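PDB 1WZZ: probable endoglucanase from Gluconacetobacter xylinus, which hydrolyses internal beta-1,4-glucosidic linkages in cellulose and related beta-glucans, including carboxymethyl-cellulose. Local coordinates for residues S235-A238 and I239-P242; A257-T260 and R261-N265; L306-L309 and D310-P313. All coordinates share one frame; numbering follows the deposited sequence.

Interaction 1 of 3, residues S235-A238 and I239-P242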
loop_
_atom_site.group_PDB
_atom_site.type_symbol
_atom_site.label_atom_id
_atom_site.label_comp_id
_atom_site.label_asym_id
_atom_site.label_seq_id
_atom_site.Cartn_x
_atom_site.Cartn_y
_atom_site.Cartn_z
ATOM N N SER A 235 -4.075 12.414 0.451
ATOM C CA SER A 235 -4.972 11.987 -0.618
ATOM C C SER A 235 -4.872 10.521 -0.985
ATOM O O SER A 235 -4.903 9.663 -0.094
ATOM C CB SER A 235 -4.895 12.905 -1.880
ATOM O OG SER A 235 -3.768 12.731 -2.747
ATOM N N TYR A 236 -4.757 10.242 -2.272
ATOM C CA TYR A 236 -4.825 8.861 -2.770
ATOM C C TYR A 236 -3.810 7.852 -2.317
ATOM O O TYR A 236 -3.997 6.664 -2.528
ATOM C CB TYR A 236 -4.899 8.880 -4.293
ATOM C CG TYR A 236 -6.086 9.675 -4.770
ATOM C CD1 TYR A 236 -5.957 11.025 -5.099
ATOM C CD2 TYR A 236 -7.356 9.092 -4.819
ATOM C CE1 TYR A 236 -7.073 11.786 -5.462
ATOM C CE2 TYR A 236 -8.481 9.843 -5.176
ATOM C CZ TYR A 236 -8.323 11.188 -5.495
ATOM O OH TYR A 236 -9.429 11.928 -5.854
ATOM N N ASP A 237 -2.724 8.323 -1.716
ATOM C CA ASP A 237 -1.737 7.425 -1.155
ATOM C C ASP A 237 -1.933 7.391 0.355
ATOM O O ASP A 237 -2.077 6.319 0.942
ATOM C CB ASP A 237 -0.303 7.908 -1.455
ATOM C CG ASP A 237 0.160 7.522 -2.848
ATOM O OD1 ASP A 237 1.230 7.995 -3.293
ATOM O OD2 ASP A 237 -0.533 6.727 -3.506
ATOM N N ALA A 238 -1.950 8.570 0.980
ATOM C CA ALA A 238 -2.043 8.650 2.445
ATOM C C ALA A 238 -3.257 7.969 3.063
ATOM O O ALA A 238 -3.222 7.551 4.224
ATOM C CB ALA A 238 -1.971 10.123 2.890
ATOM N N ILE A 239 -4.313 7.828 2.274
ATOM C CA ILE A 239 -5.537 7.167 2.750
ATOM C C ILE A 239 -5.209 5.747 3.263
ATOM O O ILE A 239 -5.871 5.234 4.173
ATOM C CB ILE A 239 -6.598 7.119 1.594
ATOM C CG1 ILE A 239 -7.907 6.451 2.068
ATOM C CG2 ILE A 239 -6.067 6.331 0.377
ATOM C CD1 ILE A 239 -8.580 7.148 3.267
ATOM N N ARG A 240 -4.149 5.129 2.713
ATOM C CA ARG A 240 -3.811 3.775 3.160
ATOM C C ARG A 240 -3.100 3.692 4.498
ATOM O O ARG A 240 -3.077 2.632 5.106
ATOM C CB ARG A 240 -2.981 3.046 2.095
ATOM C CG ARG A 240 -3.772 2.769 0.823
ATOM C CD ARG A 240 -3.008 1.894 -0.171
ATOM N NE ARG A 240 -3.704 1.923 -1.460
ATOM C CZ ARG A 240 -3.611 2.926 -2.330
ATOM N NH1 ARG A 240 -2.838 3.973 -2.055
ATOM N NH2 ARG A 240 -4.321 2.904 -3.457
ATOM N N VAL A 241 -2.540 4.808 4.966
ATOM C CA VAL A 241 -1.838 4.801 6.250
ATOM C C VAL A 241 -2.696 4.307 7.426
ATOM O O VAL A 241 -2.314 3.365 8.126
ATOM C CB VAL A 241 -1.224 6.196 6.543
ATOM C CG1 VAL A 241 -0.638 6.238 7.967
ATOM C CG2 VAL A 241 -0.125 6.481 5.516
ATOM N N PRO A 242 -3.888 4.896 7.654
ATOM C CA PRO A 242 -4.693 4.399 8.778
ATOM C C PRO A 242 -5.076 2.934 8.604
ATOM O O PRO A 242 -5.124 2.193 9.584
ATOM C CB PRO A 242 -5.932 5.325 8.789
ATOM C CG PRO A 242 -5.972 5.899 7.408
ATOM C CD PRO A 242 -4.500 6.085 7.043
HETATM O O HOH W 1 -2.554 4.984 -5.183
#

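Interaction 2 of 3, residues A257-T260 and R261-N265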
loop_
_atom_site.group_PDB
_atom_site.type_symbol
_atom_site.label_atom_id
_atom_site.label_comp_id
_atom_site.label_asym_id
_atom_site.label_seq_id
_atom_site.Cartn_x
_atom_site.Cartn_y
_atom_site.Cartn_z
ATOM N N ALA A 257 -7.741 8.432 17.236
ATOM C CA ALA A 257 -8.678 9.481 17.656
ATOM C C ALA A 257 -8.750 10.603 16.643
ATOM O O ALA A 257 -9.836 11.108 16.334
ATOM C CB ALA A 257 -8.282 10.044 19.044
ATOM N N ASP A 258 -7.596 11.017 16.122
ATOM C CA ASP A 258 -7.570 12.090 15.137
ATOM C C ASP A 258 -8.252 11.645 13.835
ATOM O O ASP A 258 -9.003 12.419 13.227
ATOM C CB ASP A 258 -6.130 12.544 14.856
ATOM C CG ASP A 258 -5.542 13.380 15.993
ATOM O OD1 ASP A 258 -6.329 13.990 16.775
ATOM O OD2 ASP A 258 -4.289 13.449 16.094
ATOM N N PHE A 259 -7.993 10.413 13.381
ATOM C CA PHE A 259 -8.665 9.969 12.158
ATOM C C PHE A 259 -10.163 9.898 12.381
ATOM O O PHE A 259 -10.930 10.234 11.490
ATOM C CB PHE A 259 -8.157 8.592 11.710
ATOM C CG PHE A 259 -6.887 8.667 10.876
ATOM C CD1 PHE A 259 -6.940 9.126 9.567
ATOM C CD2 PHE A 259 -5.656 8.328 11.431
ATOM C CE1 PHE A 259 -5.738 9.248 8.803
ATOM C CE2 PHE A 259 -4.473 8.453 10.680
ATOM C CZ PHE A 259 -4.542 8.917 9.369
ATOM N N THR A 260 -10.567 9.480 13.577
ATOM C CA THR A 260 -11.992 9.350 13.869
ATOM C C THR A 260 -12.653 10.727 13.773
ATOM O O THR A 260 -13.735 10.865 13.172
ATOM C CB THR A 260 -12.195 8.737 15.272
ATOM O OG1 THR A 260 -11.668 7.404 15.294
ATOM C CG2 THR A 260 -13.690 8.702 15.616
ATOM N N ARG A 261 -12.028 11.753 14.363
ATOM C CA ARG A 261 -12.603 13.100 14.279
ATOM C C ARG A 261 -12.719 13.577 12.859
ATOM O O ARG A 261 -13.691 14.256 12.475
ATOM C CB ARG A 261 -11.764 14.140 15.023
ATOM C CG ARG A 261 -11.765 13.940 16.475
ATOM C CD ARG A 261 -11.149 15.127 17.203
ATOM N NE ARG A 261 -10.874 14.678 18.554
ATOM C CZ ARG A 261 -11.814 14.592 19.483
ATOM N NH1 ARG A 261 -13.057 14.942 19.188
ATOM N NH2 ARG A 261 -11.519 14.134 20.684
ATOM N N PHE A 262 -11.703 13.252 12.069
ATOM C CA PHE A 262 -11.694 13.659 10.683
ATOM C C PHE A 262 -12.838 12.997 9.905
ATOM O O PHE A 262 -13.606 13.679 9.221
ATOM C CB PHE A 262 -10.326 13.301 10.060
ATOM C CG PHE A 262 -10.241 13.564 8.578
ATOM C CD1 PHE A 262 -10.166 12.494 7.670
ATOM C CD2 PHE A 262 -10.186 14.861 8.093
ATOM C CE1 PHE A 262 -10.025 12.736 6.295
ATOM C CE2 PHE A 262 -10.048 15.115 6.730
ATOM C CZ PHE A 262 -9.965 14.044 5.833
ATOM N N TRP A 263 -13.003 11.687 10.025
ATOM C CA TRP A 263 -14.046 11.043 9.238
ATOM C C TRP A 263 -15.396 11.569 9.642
ATOM O O TRP A 263 -16.243 11.833 8.795
ATOM C CB TRP A 263 -14.111 9.535 9.465
ATOM C CG TRP A 263 -12.817 8.756 9.294
ATOM C CD1 TRP A 263 -12.328 7.837 10.164
ATOM C CD2 TRP A 263 -11.924 8.755 8.168
ATOM N NE1 TRP A 263 -11.183 7.254 9.662
ATOM C CE2 TRP A 263 -10.912 7.801 8.442
ATOM C CE3 TRP A 263 -11.884 9.458 6.961
ATOM C CZ2 TRP A 263 -9.870 7.539 7.549
ATOM C CZ3 TRP A 263 -10.837 9.185 6.066
ATOM C CH2 TRP A 263 -9.854 8.238 6.374
ATOM N N ASN A 264 -15.595 11.694 10.945
ATOM C CA ASN A 264 -16.902 12.160 11.396
ATOM C C ASN A 264 -17.216 13.617 11.133
ATOM O O ASN A 264 -18.405 14.024 11.198
ATOM C CB ASN A 264 -17.100 11.759 12.851
ATOM C CG ASN A 264 -17.277 10.251 12.994
ATOM O OD1 ASN A 264 -18.179 9.659 12.398
ATOM N ND2 ASN A 264 -16.404 9.620 13.753
ATOM N N ASN A 265 -16.209 14.413 10.805
ATOM C CA ASN A 265 -16.466 15.808 10.472
ATOM C C ASN A 265 -17.266 15.835 9.170
ATOM O O ASN A 265 -18.111 16.703 8.963
ATOM C CB ASN A 265 -15.168 16.577 10.228
ATOM C CG ASN A 265 -15.428 17.981 9.730
ATOM O OD1 ASN A 265 -15.976 18.800 10.459
ATOM N ND2 ASN A 265 -15.069 18.257 8.488
HETATM O O HOH W 2 -8.255 13.911 18.603
#

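Interaction 3 of 3, residues L306-L309 and D310-P313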
loop_
_atom_site.group_PDB
_atom_site.type_symbol
_atom_site.label_atom_id
_atom_site.label_comp_id
_atom_site.label_asym_id
_atom_site.label_seq_id
_atom_site.Cartn_x
_atom_site.Cartn_y
_atom_site.Cartn_z
ATOM N N LEU A 306 -19.612 -2.732 4.464
ATOM C CA LEU A 306 -18.678 -2.198 3.486
ATOM C C LEU A 306 -19.186 -2.059 2.070
ATOM O O LEU A 306 -20.103 -2.774 1.646
ATOM C CB LEU A 306 -17.419 -3.080 3.435
ATOM C CG LEU A 306 -16.535 -3.210 4.678
ATOM C CD1 LEU A 306 -15.395 -4.206 4.381
ATOM C CD2 LEU A 306 -15.966 -1.843 5.051
ATOM N N PRO A 307 -18.600 -1.125 1.300
ATOM C CA PRO A 307 -19.004 -0.944 -0.094
ATOM C C PRO A 307 -18.618 -2.264 -0.786
ATOM O O PRO A 307 -17.762 -2.993 -0.266
ATOM C CB PRO A 307 -18.104 0.189 -0.589
ATOM C CG PRO A 307 -17.785 0.964 0.674
ATOM C CD PRO A 307 -17.635 -0.090 1.733
ATOM N N THR A 308 -19.258 -2.572 -1.912
ATOM C CA THR A 308 -18.935 -3.780 -2.685
ATOM C C THR A 308 -18.414 -3.390 -4.064
ATOM O O THR A 308 -18.705 -2.295 -4.609
ATOM C CB THR A 308 -20.164 -4.733 -2.812
ATOM O OG1 THR A 308 -21.262 -4.017 -3.387
ATOM C CG2 THR A 308 -20.549 -5.271 -1.425
ATOM N N LEU A 309 -17.636 -4.278 -4.664
ATOM C CA LEU A 309 -16.993 -3.974 -5.932
ATOM C C LEU A 309 -17.894 -3.861 -7.156
ATOM O O LEU A 309 -17.489 -3.285 -8.164
ATOM C CB LEU A 309 -15.848 -4.991 -6.186
ATOM C CG LEU A 309 -14.483 -4.545 -5.638
ATOM C CD1 LEU A 309 -14.520 -4.430 -4.134
ATOM C CD2 LEU A 309 -13.395 -5.521 -6.082
ATOM N N ASP A 310 -19.096 -4.421 -7.079
ATOM C CA ASP A 310 -19.990 -4.299 -8.212
ATOM C C ASP A 310 -20.428 -2.838 -8.390
ATOM O O ASP A 310 -20.955 -2.471 -9.442
ATOM C CB ASP A 310 -21.195 -5.240 -8.062
ATOM C CG ASP A 310 -21.857 -5.160 -6.704
ATOM O OD1 ASP A 310 -21.171 -5.340 -5.674
ATOM O OD2 ASP A 310 -23.093 -4.945 -6.664
ATOM N N HIS A 311 -20.169 -2.013 -7.377
ATOM C CA HIS A 311 -20.494 -0.591 -7.408
ATOM C C HIS A 311 -19.258 0.294 -7.539
ATOM O O HIS A 311 -19.371 1.521 -7.506
ATOM C CB HIS A 311 -21.258 -0.196 -6.140
ATOM C CG HIS A 311 -22.583 -0.876 -6.017
ATOM N ND1 HIS A 311 -22.972 -1.558 -4.883
ATOM C CD2 HIS A 311 -23.567 -1.067 -6.927
ATOM C CE1 HIS A 311 -24.134 -2.145 -5.103
ATOM N NE2 HIS A 311 -24.516 -1.864 -6.335
ATOM N N ALA A 312 -18.079 -0.323 -7.685
ATOM C CA ALA A 312 -16.836 0.429 -7.791
ATOM C C ALA A 312 -16.797 1.258 -9.066
ATOM O O ALA A 312 -17.012 0.737 -10.171
ATOM C CB ALA A 312 -15.631 -0.540 -7.771
ATOM N N PRO A 313 -16.481 2.552 -8.943
ATOM C CA PRO A 313 -16.442 3.409 -10.140
ATOM C C PRO A 313 -15.235 3.207 -11.013
ATOM O O PRO A 313 -15.265 3.515 -12.210
ATOM C CB PRO A 313 -16.520 4.822 -9.559
ATOM C CG PRO A 313 -15.835 4.664 -8.196
ATOM C CD PRO A 313 -16.390 3.352 -7.702
HETATM O O HOH W 3 -21.258 -0.534 -2.567
#

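Interaction 1 of 3, residues S235-A238 and I239-P242
Tyr-236 O takes two donors. Arg-240 NH1 reaches Tyr-236 O at 3.0 Å, but the bond is bent to 123° and is weak; the hydroxyl of Tyr-316 supplies the other. Arg-240 has CG beside its own backbone N (chi1 -67°) and an extended chain from CG to NE, which carries the guanidinium back to Tyr-236 and Asp-237. Arg-240 NH1 also makes a long salt bridge to Asp-237 OD2, at 3.9 Å. Water 1 links the same two side chains, giving a hydrogen to Asp-237 OD2 and accepting one from Arg-240 NH2 at 3.2 Å. Asp-237 OD1 is held by Asn-168. A leucine in place of Arg-240 would probably leave Asp-237 OD2 without its positive partner and water 1 without this donor. The backbone beneath is a type I beta turn from Asp-237 to Arg-240, with Arg-240 N bonded to Asp-237 O at 3.0 Å. Ile-239 N bonds to Ser-235 O, and Val-241 N to Ala-238 O. The Arg-240 side chain lies about 6 Å from that of Asp-106, the predicted nucleophile. The turn leads from strand 233-234 into helix 240-247, and Ile-239 packs against helices 253-266, 289-297 and 315-331.

Interaction 2 of 3, residues A257-T260 and R261-N265
Phe-259 (chi1 -84°) and Trp-263 (chi1 -53°) both carry CG beside the backbone N, and this sends their side chains the same way from successive turns. The Phe-259 ring and the six-membered ring of Trp-263 are near parallel, planes 30° apart, but slid so far that they barely overlap. Phe-259 CD1 meets Trp-263 CZ2 at 3.9 Å. The indole also lies against the backbone: Phe-259 O sits over one face, near the rim, 3.1 Å from Trp-263 CD1. Phe-259 O also accepts Trp-263 N at 2.9 Å. These are i to i+4 contacts of helix 253-266, one of the helices of the (alpha/alpha)6 barrel of glycoside hydrolase family 8. On another side of the helix, Thr-260 O receives Asn-264 N at 3.0 Å and a weak bond from Asn-264 ND2. Asn-264 ND2 also lies 3.4 Å from Thr-260 CG2. It bonds to Gly-299 O as well, and Asn-264 OD1 accepts from Asp-301 N. The charged ends of Asp-258 and Arg-261 are not in contact; water 2 bridges them, giving a hydrogen to Asp-258 OD1 and accepting one from Arg-261 NE, in the guanidinium plane, both at 2.7 Å. Asp-258 forms its direct salt bridges with Arg-204 and Arg-209.

Interaction 3 of 3, residues L306-L309 and D310-P313
Thr-308 and Asp-310 are joined by a short bond. Thr-308 OG1 donates to Asp-310 OD1 at 2.6 Å, meeting it on the syn side but 32° out of the carboxylate plane. Each side chain has its polar branch between its own backbone N and carbonyl carbon (chi1 56° for Thr-308, 48° for Asp-310), and this turns the two groups toward each other over a single intervening residue. The other carboxylate oxygen, Asp-310 OD2, lies over one face of the His-311 ring, toward its rim. The His-311 side chain runs alongside that of Thr-308. Water 3 ties the two residues together, accepting from Thr-308 N at 2.9 Å and lying 3.1 Å from His-311 ND1. Leu-309 takes part mainly through its backbone. Leu-309 O accepts Ala-312 N at 3.1 Å, and Thr-308 O accepts His-311 N at the same length; these two i to i+3 bonds mark a short 3-10 turn. Lys-29 also bonds to Leu-309 O, and Gln-22 to Leu-309 N. The turn lies at the surface in the connection from helix 289-297 to helix 315-331, with Leu-309 packed inward on helices 18-30 and 315-331.

Overall arrangement
Interaction 1 is buried near the middle of the chain, close to the probable catalytic residues Glu-49 and Asp-106, whereas interaction 2 is partly buried and interaction 3 lies at the surface. The first two touch: Ile-239 CD1 packs 3.5 Å from Trp-263 CH2, and Pro-242 CG lies 3.6 Å from Phe-259 CE1. They therefore join helices 240-247 and 253-266, which follow each other in the chain. Interaction 3 touches neither, but helix 315-331 borders both it and interaction 1. The chemistry differs with place. The buried turn combines backbone bonds with a long guanidinium-carboxylate pairing; the helix relies on aromatic packing on its buried side, the outer turn on a short hydroxyl-carboxylate bond. A water bridges residues in each.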